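Local coordinates for endopolygalacturonase (Chondrostereum purpureum, PDB 1KCD), which probably cleaves pectin's polygalacturonate backbone, hydrolysing 1,4-alpha-D-galacturonosyl linkages within the chain, at residues A[120-125]-A[153-158]; A[174-179]-A[195-200]; A[98-103]-A[116-121]. One frame throughout, in Å; residues are numbered along the deposited sequence.

All three contacts lie along one parallel sheet of the right-handed beta-helix of this family 28 glycoside hydrolase, each joining neighbouring coils. Contacts 1 and 3 share Gln120 and Ala121, with centres about 7 Å apart. Contacts 1 and 2 have centres about 9 Å apart and meet directly, because strands 155-158 and 176-179 are adjacent; Phe155 O and Ala177 N are 2.9 Å apart there. Contacts 2 and 3 stay separate, their nearest atoms about 8 Å apart. The bound furanose GTK is common ground: Gln120 of contacts 1 and 3 binds it, Asp153 lies against it, and Asp174 OD2 of contact 2 comes within 3.7 Å of GTK O5. His195 donates through ND1 to the pyranose GTR.

Contact 1: residues A[120-125]-A[153-158]; sequences QAISVG and DGFDVS. With GTK (beta-D-galactofuranuronic acid), chain B.
Gln120 sets its aliphatic CG against a pair of carboxylates that are themselves only 2.5 Å apart, Asp153 OD2 to Asp156 OD1. That CG lies 3.3 Å from Asp156 OD2, with Asp153 OD1 a little farther. Gln120 runs alongside Asp153, both pointing the same way, with amide and carboxylate planes 46° apart; against Asp156 the planes are much steeper, at 75°. The glutamine chain starts out beside its own backbone N and then bends sharply at chi2 (93°), which swings the amide round to the sugar. There NE2 of Gln120 donates to O1 of GTK over 3.2 Å, in a fairly straight bond. Asp153 faces the same ligand, its OD1 2.7 Å from GTK O2 and its OD2 close to the sugar's C1.

Behind these polar ends the backbones run parallel as adjacent strands. Entry into the pairing is made by Ala121 N, which donates to Asp153 O, and by Ile122 N, which donates to Gly154 O. From there Ile122 O takes the amide of Asp156, Val124 N gives to Asp156 O, and Ser158 N closes on Val124 O. The other side of the sheet is apolar: Ile122 lies alongside Phe155, its CD1 3.8 Å from ring atom CE1, and Val124 CB meets CG2 of Val157 at 4.1 Å. Strands 130-139 and 162-170 pack against this side, in the interior of the beta-helix.

The chemistry thus divides by face, apolar side chains toward the interior of the helix, acids and amide toward the sugar. With the Asp153 backbone carbonyl held by Ala121 and its carboxylate beside Gln120, Asp156 and Asp173, the aspartate is probably held facing the sugar from the loop just ahead of strand 155-158.

Contact 2: residues A[174-179]-A[195-200]; sequences DCIAIN and HGISIG. With GTR (beta-D-galactopyranuronic acid), chain C; GTK (beta-D-galactofuranuronic acid), chain B.
The hydroxyl of Ser198 donates a hydrogen bond to Asp174, OG to OD1 at 2.7 Å, coming down on the carboxylate from well above its plane (59°). Both side chains start the same way, CG of Asp174 and OG of Ser198 each lying opposite its own carbonyl carbon (chi1 -71° in both), and this brings the two polar ends together on one side of the sheet. Ala177 shares that side, with its CB against Gly200 O.

On the reverse side the isoleucines differ in posture. Ile176 extends CG1 away from its backbone N (chi1 179°), which leaves CG2 wedged between N and carbonyl carbon, where it meets CG2 of Ile197 at 3.7 Å; the two chains cross at a slant. Ile178 and Ile199 touch more lightly, CB to CG1 at 4.3 Å.

The backbones are parallel. Cys175 N donates to Gly196 O, Ser198 N to Ile176 O and Ile178 N to Ser198 O, while Gly200 N reaches Ile178 O at 2.7 Å from above the carbonyl plane. Cys175 is further tied by its disulfide to Cys191. His195, just ahead of its strand, turns its ring away from Asp174 and toward the pyranose: ND1 of His195 donates to GTR O6A at 2.7 Å, nearly straight, with the oxygen at the ring's edge.

Asp174 also forms salt bridges with Arg226 and Lys228, both of which hydrogen-bond to GTR, Lys228 to GTK as well. Ser198 therefore probably helps to fix an acid that in turn may orient the two cations, and His195 adds its own grip on the uronate carboxylate.

Contact 3: residues A[98-103]-A[116-121]; sequences HPFLKI and NSPAQA. With GTK (beta-D-galactofuranuronic acid), chain B.
Leu101 N and Ala121 O form the straightest bond here, 2.9 Å with an N-H...O angle of 179°. One residue earlier, Phe100 N donates to Gln120 O, also at 2.9 Å, the donor lying in the carbonyl plane. The same amide leans weakly on Ala121 O as well, so one N-H is shared between two successive carbonyls and Ala121 O receives two donors. Gln120 O is further approached by Pro99 CA, a C-H...O contact of 3.3 Å. Pro99 follows a cis peptide bond, just ahead of the two amides that make these bonds.

Outward from these bonds, His98 and the Gln120 amide run side by side in the same direction, their planes only 22° apart. The oxygen OE1 of Gln120 lies 3.1 Å from His98 CB and almost as near to ND1, but the angle there is too poor for a hydrogen bond; the histidine flanks the amide by contact. Its CB also touches the methyl of Ala119.

The apolar part belongs to Phe100. CG sits opposite the backbone N (chi1 -179°), carrying the ring alongside the 116-121 loop, where CD2 meets Ser117 CB at 3.9 Å and CG meets Pro118 CD at 4.3 Å. Leu101 CD1 rests on one face of the ring, 3.5 Å above its plane and shifted toward the rim. Beyond the contact, Phe51 makes an edge-to-face pair with Phe100, and Ser117 OG is bonded to Asp140.

The 98-100 lead-in and the 116-121 loop lie on consecutive coils and run into neighbouring strands, 101-104 and 122-127. Such stacking of successive coils in register is characteristic of the right-handed parallel beta-helix of family 28 and other pectin-degrading enzymes.

Contact 1: residues A[120-125]-A[153-158]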
loop_
_atom_site.group_PDB
_atom_site.type_symbol
_atom_site.label_atom_id
_atom_site.label_comp_id
_atom_site.label_asym_id
_atom_site.label_seq_id
_atom_site.Cartn_x
_atom_site.Cartn_y
_atom_site.Cartn_z
ATOM N N GLN A 120 -2.622 -3.473 -9.306
ATOM C CA GLN A 120 -2.436 -3.405 -7.856
ATOM C C GLN A 120 -2.046 -4.793 -7.344
ATOM O O GLN A 120 -2.658 -5.814 -7.737
ATOM C CB GLN A 120 -3.721 -2.978 -7.186
ATOM C CG GLN A 120 -4.077 -1.511 -7.537
ATOM C CD GLN A 120 -4.988 -1.431 -8.743
ATOM O OE1 GLN A 120 -5.012 -2.244 -9.637
ATOM N NE2 GLN A 120 -5.766 -0.344 -8.831
ATOM N N ALA A 121 -1.034 -4.858 -6.488
ATOM C CA ALA A 121 -0.399 -6.139 -6.159
ATOM C C ALA A 121 -1.109 -6.877 -5.041
ATOM O O ALA A 121 -1.702 -7.954 -5.271
ATOM C CB ALA A 121 1.083 -5.938 -5.858
ATOM N N ILE A 122 -1.110 -6.322 -3.834
ATOM C CA ILE A 122 -1.708 -7.034 -2.686
ATOM C C ILE A 122 -2.804 -6.211 -2.030
ATOM O O ILE A 122 -2.532 -5.094 -1.545
ATOM C CB ILE A 122 -0.604 -7.369 -1.661
ATOM C CG1 ILE A 122 0.527 -8.175 -2.313
ATOM C CG2 ILE A 122 -1.194 -8.109 -0.453
ATOM C CD1 ILE A 122 1.665 -8.478 -1.351
ATOM N N SER A 123 -4.017 -6.762 -2.031
ATOM C CA SER A 123 -5.138 -6.159 -1.293
ATOM C C SER A 123 -5.237 -6.839 0.062
ATOM O O SER A 123 -5.282 -8.060 0.110
ATOM C CB SER A 123 -6.395 -6.362 -2.132
ATOM O OG SER A 123 -7.528 -5.909 -1.425
ATOM N N VAL A 124 -5.316 -6.055 1.107
ATOM C CA VAL A 124 -5.354 -6.551 2.469
ATOM C C VAL A 124 -6.642 -6.188 3.141
ATOM O O VAL A 124 -6.992 -4.975 3.207
ATOM C CB VAL A 124 -4.216 -5.871 3.254
ATOM C CG1 VAL A 124 -4.200 -6.360 4.682
ATOM C CG2 VAL A 124 -2.886 -6.135 2.512
ATOM N N GLY A 125 -7.353 -7.188 3.613
ATOM C CA GLY A 125 -8.531 -6.981 4.444
ATOM C C GLY A 125 -9.753 -7.594 3.817
ATOM O O GLY A 125 -9.773 -7.941 2.626
ATOM N N ASP A 153 0.179 -0.640 -7.225
ATOM C CA ASP A 153 0.283 -0.442 -5.795
ATOM C C ASP A 153 0.868 -1.657 -5.099
ATOM O O ASP A 153 0.518 -2.798 -5.394
ATOM C CB ASP A 153 -1.108 -0.229 -5.153
ATOM C CG ASP A 153 -1.919 0.959 -5.662
ATOM O OD1 ASP A 153 -1.762 1.280 -6.850
ATOM O OD2 ASP A 153 -2.734 1.512 -4.898
ATOM N N GLY A 154 1.735 -1.415 -4.100
ATOM C CA GLY A 154 2.296 -2.561 -3.362
ATOM C C GLY A 154 1.231 -3.182 -2.480
ATOM O O GLY A 154 0.902 -4.382 -2.618
ATOM N N PHE A 155 0.679 -2.404 -1.561
ATOM C CA PHE A 155 -0.319 -2.862 -0.620
ATOM C C PHE A 155 -1.472 -1.862 -0.601
ATOM O O PHE A 155 -1.222 -0.686 -0.326
ATOM C CB PHE A 155 0.250 -2.932 0.806
ATOM C CG PHE A 155 1.502 -3.774 0.918
ATOM C CD1 PHE A 155 1.333 -5.160 1.198
ATOM C CD2 PHE A 155 2.758 -3.243 0.740
ATOM C CE1 PHE A 155 2.487 -5.949 1.320
ATOM C CE2 PHE A 155 3.866 -4.049 0.835
ATOM C CZ PHE A 155 3.754 -5.413 1.097
ATOM N N ASP A 156 -2.676 -2.349 -0.843
ATOM C CA ASP A 156 -3.891 -1.520 -0.664
ATOM C C ASP A 156 -4.609 -2.058 0.547
ATOM O O ASP A 156 -4.997 -3.239 0.533
ATOM C CB ASP A 156 -4.775 -1.580 -1.901
ATOM C CG ASP A 156 -4.093 -0.896 -3.089
ATOM O OD1 ASP A 156 -3.487 0.195 -2.876
ATOM O OD2 ASP A 156 -4.231 -1.442 -4.204
ATOM N N VAL A 157 -4.793 -1.264 1.582
ATOM C CA VAL A 157 -5.298 -1.765 2.862
ATOM C C VAL A 157 -6.636 -1.135 3.203
ATOM O O VAL A 157 -6.745 0.089 3.316
ATOM C CB VAL A 157 -4.291 -1.434 3.988
ATOM C CG1 VAL A 157 -4.838 -1.972 5.305
ATOM C CG2 VAL A 157 -2.921 -1.990 3.671
ATOM N N SER A 158 -7.629 -1.988 3.399
ATOM C CA SER A 158 -8.934 -1.626 3.947
ATOM C C SER A 158 -9.218 -2.654 5.030
ATOM O O SER A 158 -9.799 -3.710 4.795
ATOM C CB SER A 158 -10.030 -1.651 2.898
ATOM O OG SER A 158 -9.822 -0.539 2.012
HETATM C C1 GTK B . -5.221 2.302 -6.516
HETATM O O1 GTK B . -6.417 1.553 -6.337
HETATM C C2 GTK B . -4.909 2.611 -7.953
HETATM O O2 GTK B . -3.510 2.971 -8.044
HETATM C C3 GTK B . -5.692 3.925 -8.174
HETATM O O3 GTK B . -6.914 3.587 -8.814
HETATM C C4 GTK B . -6.021 4.424 -6.761
HETATM O O4 GTK B . -5.443 3.520 -5.830
HETATM C C5 GTK B . -5.686 5.886 -6.481
HETATM O O5 GTK B . -4.285 5.927 -6.260
HETATM C C6 GTK B . -6.349 6.578 -5.328
HETATM O O6B GTK B . -7.671 6.702 -5.440
HETATM O O6A GTK B . -5.765 6.980 -4.338
HETATM O O HOH W 1 -5.683 1.927 -6.561
#

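Contact 2: residues A[174-179]-A[195-200]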
loop_
_atom_site.group_PDB
_atom_site.type_symbol
_atom_site.label_atom_id
_atom_site.label_comp_id
_atom_site.label_asym_id
_atom_site.label_seq_id
_atom_site.Cartn_x
_atom_site.Cartn_y
_atom_site.Cartn_z
ATOM N N ASP A 174 1.327 3.915 -5.519
ATOM C CA ASP A 174 1.574 3.956 -4.064
ATOM C C ASP A 174 2.323 2.729 -3.589
ATOM O O ASP A 174 1.983 1.595 -3.938
ATOM C CB ASP A 174 0.218 4.069 -3.335
ATOM C CG ASP A 174 -0.399 5.431 -3.539
ATOM O OD1 ASP A 174 0.346 6.444 -3.414
ATOM O OD2 ASP A 174 -1.639 5.487 -3.758
ATOM N N CYS A 175 3.304 2.947 -2.737
ATOM C CA CYS A 175 3.954 1.840 -2.050
ATOM C C CYS A 175 2.938 1.075 -1.197
ATOM O O CYS A 175 2.795 -0.129 -1.226
ATOM C CB CYS A 175 5.129 2.433 -1.254
ATOM S SG CYS A 175 6.128 1.119 -0.484
ATOM N N ILE A 176 2.208 1.869 -0.400
ATOM C CA ILE A 176 1.025 1.446 0.348
ATOM C C ILE A 176 0.002 2.552 0.175
ATOM O O ILE A 176 0.375 3.748 0.131
ATOM C CB ILE A 176 1.306 1.215 1.832
ATOM C CG1 ILE A 176 0.044 0.787 2.581
ATOM C CG2 ILE A 176 1.998 2.425 2.489
ATOM C CD1 ILE A 176 0.288 0.243 3.983
ATOM N N ALA A 177 -1.279 2.162 0.074
ATOM C CA ALA A 177 -2.393 3.073 0.155
ATOM C C ALA A 177 -3.315 2.549 1.255
ATOM O O ALA A 177 -3.853 1.418 1.077
ATOM C CB ALA A 177 -3.129 3.168 -1.175
ATOM N N ILE A 178 -3.459 3.302 2.312
ATOM C CA ILE A 178 -4.335 2.909 3.438
ATOM C C ILE A 178 -5.654 3.600 3.192
ATOM O O ILE A 178 -5.735 4.849 3.315
ATOM C CB ILE A 178 -3.739 3.298 4.796
ATOM C CG1 ILE A 178 -2.382 2.627 5.027
ATOM C CG2 ILE A 178 -4.730 2.947 5.883
ATOM C CD1 ILE A 178 -1.615 3.184 6.215
ATOM N N ASN A 179 -6.674 2.822 2.813
ATOM C CA ASN A 179 -7.934 3.419 2.365
ATOM C C ASN A 179 -9.044 3.415 3.415
ATOM O O ASN A 179 -10.003 4.167 3.272
ATOM C CB ASN A 179 -8.405 2.661 1.118
ATOM C CG ASN A 179 -7.405 2.823 -0.024
ATOM O OD1 ASN A 179 -7.003 1.816 -0.666
ATOM N ND2 ASN A 179 -7.043 4.056 -0.247
ATOM N N HIS A 195 4.745 6.031 -5.985
ATOM C CA HIS A 195 4.111 7.296 -5.586
ATOM C C HIS A 195 4.147 7.507 -4.095
ATOM O O HIS A 195 3.443 8.423 -3.632
ATOM C CB HIS A 195 2.674 7.381 -6.131
ATOM C CG HIS A 195 2.671 7.384 -7.642
ATOM N ND1 HIS A 195 1.441 7.546 -8.274
ATOM C CD2 HIS A 195 3.620 7.262 -8.585
ATOM C CE1 HIS A 195 1.663 7.509 -9.598
ATOM N NE2 HIS A 195 2.970 7.332 -9.809
ATOM N N GLY A 196 4.987 6.777 -3.375
ATOM C CA GLY A 196 5.230 7.082 -1.951
ATOM C C GLY A 196 4.259 6.364 -1.024
ATOM O O GLY A 196 3.575 5.399 -1.382
ATOM N N ILE A 197 4.216 6.820 0.224
ATOM C CA ILE A 197 3.443 6.163 1.288
ATOM C C ILE A 197 2.194 6.977 1.513
ATOM O O ILE A 197 2.267 8.133 1.921
ATOM C CB ILE A 197 4.266 6.081 2.569
ATOM C CG1 ILE A 197 5.541 5.190 2.401
ATOM C CG2 ILE A 197 3.442 5.561 3.748
ATOM C CD1 ILE A 197 6.483 5.270 3.607
ATOM N N SER A 198 1.035 6.369 1.218
ATOM C CA SER A 198 -0.207 7.147 1.155
ATOM C C SER A 198 -1.261 6.614 2.150
ATOM O O SER A 198 -1.435 5.410 2.357
ATOM C CB SER A 198 -0.795 7.071 -0.259
ATOM O OG SER A 198 0.018 7.818 -1.145
ATOM N N ILE A 199 -2.021 7.602 2.638
ATOM C CA ILE A 199 -3.342 7.344 3.207
ATOM C C ILE A 199 -4.320 7.882 2.190
ATOM O O ILE A 199 -4.217 9.064 1.814
ATOM C CB ILE A 199 -3.509 8.004 4.579
ATOM C CG1 ILE A 199 -2.589 7.335 5.613
ATOM C CG2 ILE A 199 -4.974 7.999 5.004
ATOM C CD1 ILE A 199 -2.509 8.161 6.894
ATOM N N GLY A 200 -5.214 7.032 1.726
ATOM C CA GLY A 200 -6.229 7.408 0.739
ATOM C C GLY A 200 -5.890 6.922 -0.653
ATOM O O GLY A 200 -4.913 6.183 -0.817
HETATM C C1 GTR C . -1.667 8.577 -11.174
HETATM C C2 GTR C . -2.583 7.369 -11.498
HETATM C C3 GTR C . -3.790 7.521 -10.745
HETATM C C4 GTR C . -3.549 7.514 -9.169
HETATM C C5 GTR C . -2.499 8.627 -8.958
HETATM C C6 GTR C . -2.053 8.641 -7.504
HETATM O O1 GTR C . -0.427 8.407 -11.830
HETATM O O2 GTR C . -2.879 7.419 -12.929
HETATM O O3 GTR C . -4.695 6.377 -10.991
HETATM O O4 GTR C . -3.026 6.217 -8.744
HETATM O O5 GTR C . -1.341 8.416 -9.785
HETATM O O6A GTR C . -0.905 8.290 -7.153
HETATM O O6B GTR C . -2.892 9.022 -6.672
HETATM C C1 GTK B . -5.221 2.302 -6.516
HETATM O O1 GTK B . -6.417 1.553 -6.337
HETATM C C2 GTK B . -4.909 2.611 -7.953
HETATM O O2 GTK B . -3.510 2.971 -8.044
HETATM C C3 GTK B . -5.692 3.925 -8.174
HETATM O O3 GTK B . -6.914 3.587 -8.814
HETATM C C4 GTK B . -6.021 4.424 -6.761
HETATM O O4 GTK B . -5.443 3.520 -5.830
HETATM C C5 GTK B . -5.686 5.886 -6.481
HETATM O O5 GTK B . -4.285 5.927 -6.260
HETATM C C6 GTK B . -6.349 6.578 -5.328
HETATM O O6B GTK B . -7.671 6.702 -5.440
HETATM O O6A GTK B . -5.765 6.980 -4.338
#

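Contact 3: residues A[98-103]-A[116-121]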
loop_
_atom_site.group_PDB
_atom_site.type_symbol
_atom_site.label_atom_id
_atom_site.label_comp_id
_atom_site.label_asym_id
_atom_site.label_seq_id
_atom_site.Cartn_x
_atom_site.Cartn_y
_atom_site.Cartn_z
ATOM N N HIS A 98 -6.921 -7.254 -11.194
ATOM C CA HIS A 98 -6.467 -6.569 -9.973
ATOM C C HIS A 98 -7.553 -6.738 -8.902
ATOM O O HIS A 98 -8.748 -6.829 -9.235
ATOM C CB HIS A 98 -6.144 -5.109 -10.251
ATOM C CG HIS A 98 -7.337 -4.264 -10.575
ATOM N ND1 HIS A 98 -7.987 -3.450 -9.668
ATOM C CD2 HIS A 98 -7.979 -4.131 -11.752
ATOM C CE1 HIS A 98 -8.981 -2.866 -10.297
ATOM N NE2 HIS A 98 -9.011 -3.240 -11.542
ATOM N N PRO A 99 -7.154 -6.735 -7.627
ATOM C CA PRO A 99 -5.779 -6.857 -7.193
ATOM C C PRO A 99 -5.264 -8.220 -7.623
ATOM O O PRO A 99 -6.040 -9.125 -8.009
ATOM C CB PRO A 99 -5.896 -6.751 -5.658
ATOM C CG PRO A 99 -7.249 -7.363 -5.393
ATOM C CD PRO A 99 -8.117 -6.841 -6.524
ATOM N N PHE A 100 -3.949 -8.441 -7.545
ATOM C CA PHE A 100 -3.407 -9.751 -7.882
ATOM C C PHE A 100 -3.705 -10.745 -6.752
ATOM O O PHE A 100 -4.317 -11.808 -6.968
ATOM C CB PHE A 100 -1.918 -9.570 -8.213
ATOM C CG PHE A 100 -1.177 -10.831 -8.607
ATOM C CD1 PHE A 100 -1.797 -11.984 -9.090
ATOM C CD2 PHE A 100 0.195 -10.836 -8.457
ATOM C CE1 PHE A 100 -1.025 -13.119 -9.401
ATOM C CE2 PHE A 100 0.962 -11.938 -8.821
ATOM C CZ PHE A 100 0.339 -13.075 -9.270
ATOM N N LEU A 101 -3.234 -10.422 -5.544
ATOM C CA LEU A 101 -3.462 -11.221 -4.370
ATOM C C LEU A 101 -4.442 -10.508 -3.438
ATOM O O LEU A 101 -4.405 -9.265 -3.319
ATOM C CB LEU A 101 -2.181 -11.398 -3.537
ATOM C CG LEU A 101 -1.209 -12.486 -3.982
ATOM C CD1 LEU A 101 -0.610 -12.302 -5.322
ATOM C CD2 LEU A 101 -0.032 -12.624 -2.987
ATOM N N LYS A 102 -5.244 -11.293 -2.737
ATOM C CA LYS A 102 -6.107 -10.774 -1.667
ATOM C C LYS A 102 -5.821 -11.600 -0.425
ATOM O O LYS A 102 -5.882 -12.839 -0.482
ATOM C CB LYS A 102 -7.578 -10.919 -2.084
ATOM C CG LYS A 102 -8.581 -10.678 -0.964
ATOM C CD LYS A 102 -8.491 -9.225 -0.560
ATOM C CE LYS A 102 -9.809 -8.471 -0.619
ATOM N NZ LYS A 102 -9.664 -7.125 0.068
ATOM N N ILE A 103 -5.522 -10.911 0.685
ATOM C CA ILE A 103 -5.258 -11.593 1.958
ATOM C C ILE A 103 -6.278 -11.102 2.976
ATOM O O ILE A 103 -6.399 -9.904 3.220
ATOM C CB ILE A 103 -3.817 -11.359 2.437
ATOM C CG1 ILE A 103 -2.806 -11.801 1.387
ATOM C CG2 ILE A 103 -3.572 -12.002 3.804
ATOM C CD1 ILE A 103 -1.360 -11.435 1.753
ATOM N N ASN A 116 5.820 -8.833 -10.758
ATOM C CA ASN A 116 5.097 -8.348 -11.940
ATOM C C ASN A 116 3.586 -8.566 -11.869
ATOM O O ASN A 116 2.969 -9.225 -12.693
ATOM C CB ASN A 116 5.706 -9.004 -13.186
ATOM C CG ASN A 116 7.166 -8.613 -13.292
ATOM O OD1 ASN A 116 7.588 -7.527 -12.822
ATOM N ND2 ASN A 116 7.961 -9.506 -13.905
ATOM N N SER A 117 2.973 -7.920 -10.839
ATOM C CA SER A 117 1.518 -7.860 -10.826
ATOM C C SER A 117 0.988 -7.109 -12.052
ATOM O O SER A 117 1.589 -6.118 -12.499
ATOM C CB SER A 117 1.038 -7.208 -9.546
ATOM O OG SER A 117 1.509 -5.858 -9.431
ATOM N N PRO A 118 -0.150 -7.501 -12.593
ATOM C CA PRO A 118 -0.751 -6.725 -13.695
ATOM C C PRO A 118 -1.011 -5.279 -13.300
ATOM O O PRO A 118 -0.764 -4.404 -14.159
ATOM C CB PRO A 118 -2.027 -7.507 -14.021
ATOM C CG PRO A 118 -1.671 -8.965 -13.651
ATOM C CD PRO A 118 -0.861 -8.807 -12.377
ATOM N N ALA A 119 -1.527 -5.070 -12.105
ATOM C CA ALA A 119 -1.725 -3.692 -11.600
ATOM C C ALA A 119 -1.620 -3.783 -10.093
ATOM O O ALA A 119 -0.528 -4.162 -9.622
ATOM C CB ALA A 119 -3.002 -3.104 -12.134
ATOM N N GLN A 120 -2.622 -3.473 -9.306
ATOM C CA GLN A 120 -2.436 -3.405 -7.856
ATOM C C GLN A 120 -2.046 -4.793 -7.344
ATOM O O GLN A 120 -2.658 -5.814 -7.737
ATOM C CB GLN A 120 -3.721 -2.978 -7.186
ATOM C CG GLN A 120 -4.077 -1.511 -7.537
ATOM C CD GLN A 120 -4.988 -1.431 -8.743
ATOM O OE1 GLN A 120 -5.012 -2.244 -9.637
ATOM N NE2 GLN A 120 -5.766 -0.344 -8.831
ATOM N N ALA A 121 -1.034 -4.858 -6.488
ATOM C CA ALA A 121 -0.399 -6.139 -6.159
ATOM C C ALA A 121 -1.109 -6.877 -5.041
ATOM O O ALA A 121 -1.702 -7.954 -5.271
ATOM C CB ALA A 121 1.083 -5.938 -5.858
HETATM C C1 GTK B . -5.221 2.302 -6.516
HETATM O O1 GTK B . -6.417 1.553 -6.337
HETATM C C2 GTK B . -4.909 2.611 -7.953
HETATM O O2 GTK B . -3.510 2.971 -8.044
HETATM C C3 GTK B . -5.692 3.925 -8.174
HETATM O O3 GTK B . -6.914 3.587 -8.814
HETATM C C4 GTK B . -6.021 4.424 -6.761
HETATM O O4 GTK B . -5.443 3.520 -5.830
HETATM C C5 GTK B . -5.686 5.886 -6.481
HETATM O O5 GTK B . -4.285 5.927 -6.260
HETATM C C6 GTK B . -6.349 6.578 -5.328
HETATM O O6B GTK B . -7.671 6.702 -5.440
HETATM O O6A GTK B . -5.765 6.980 -4.338
#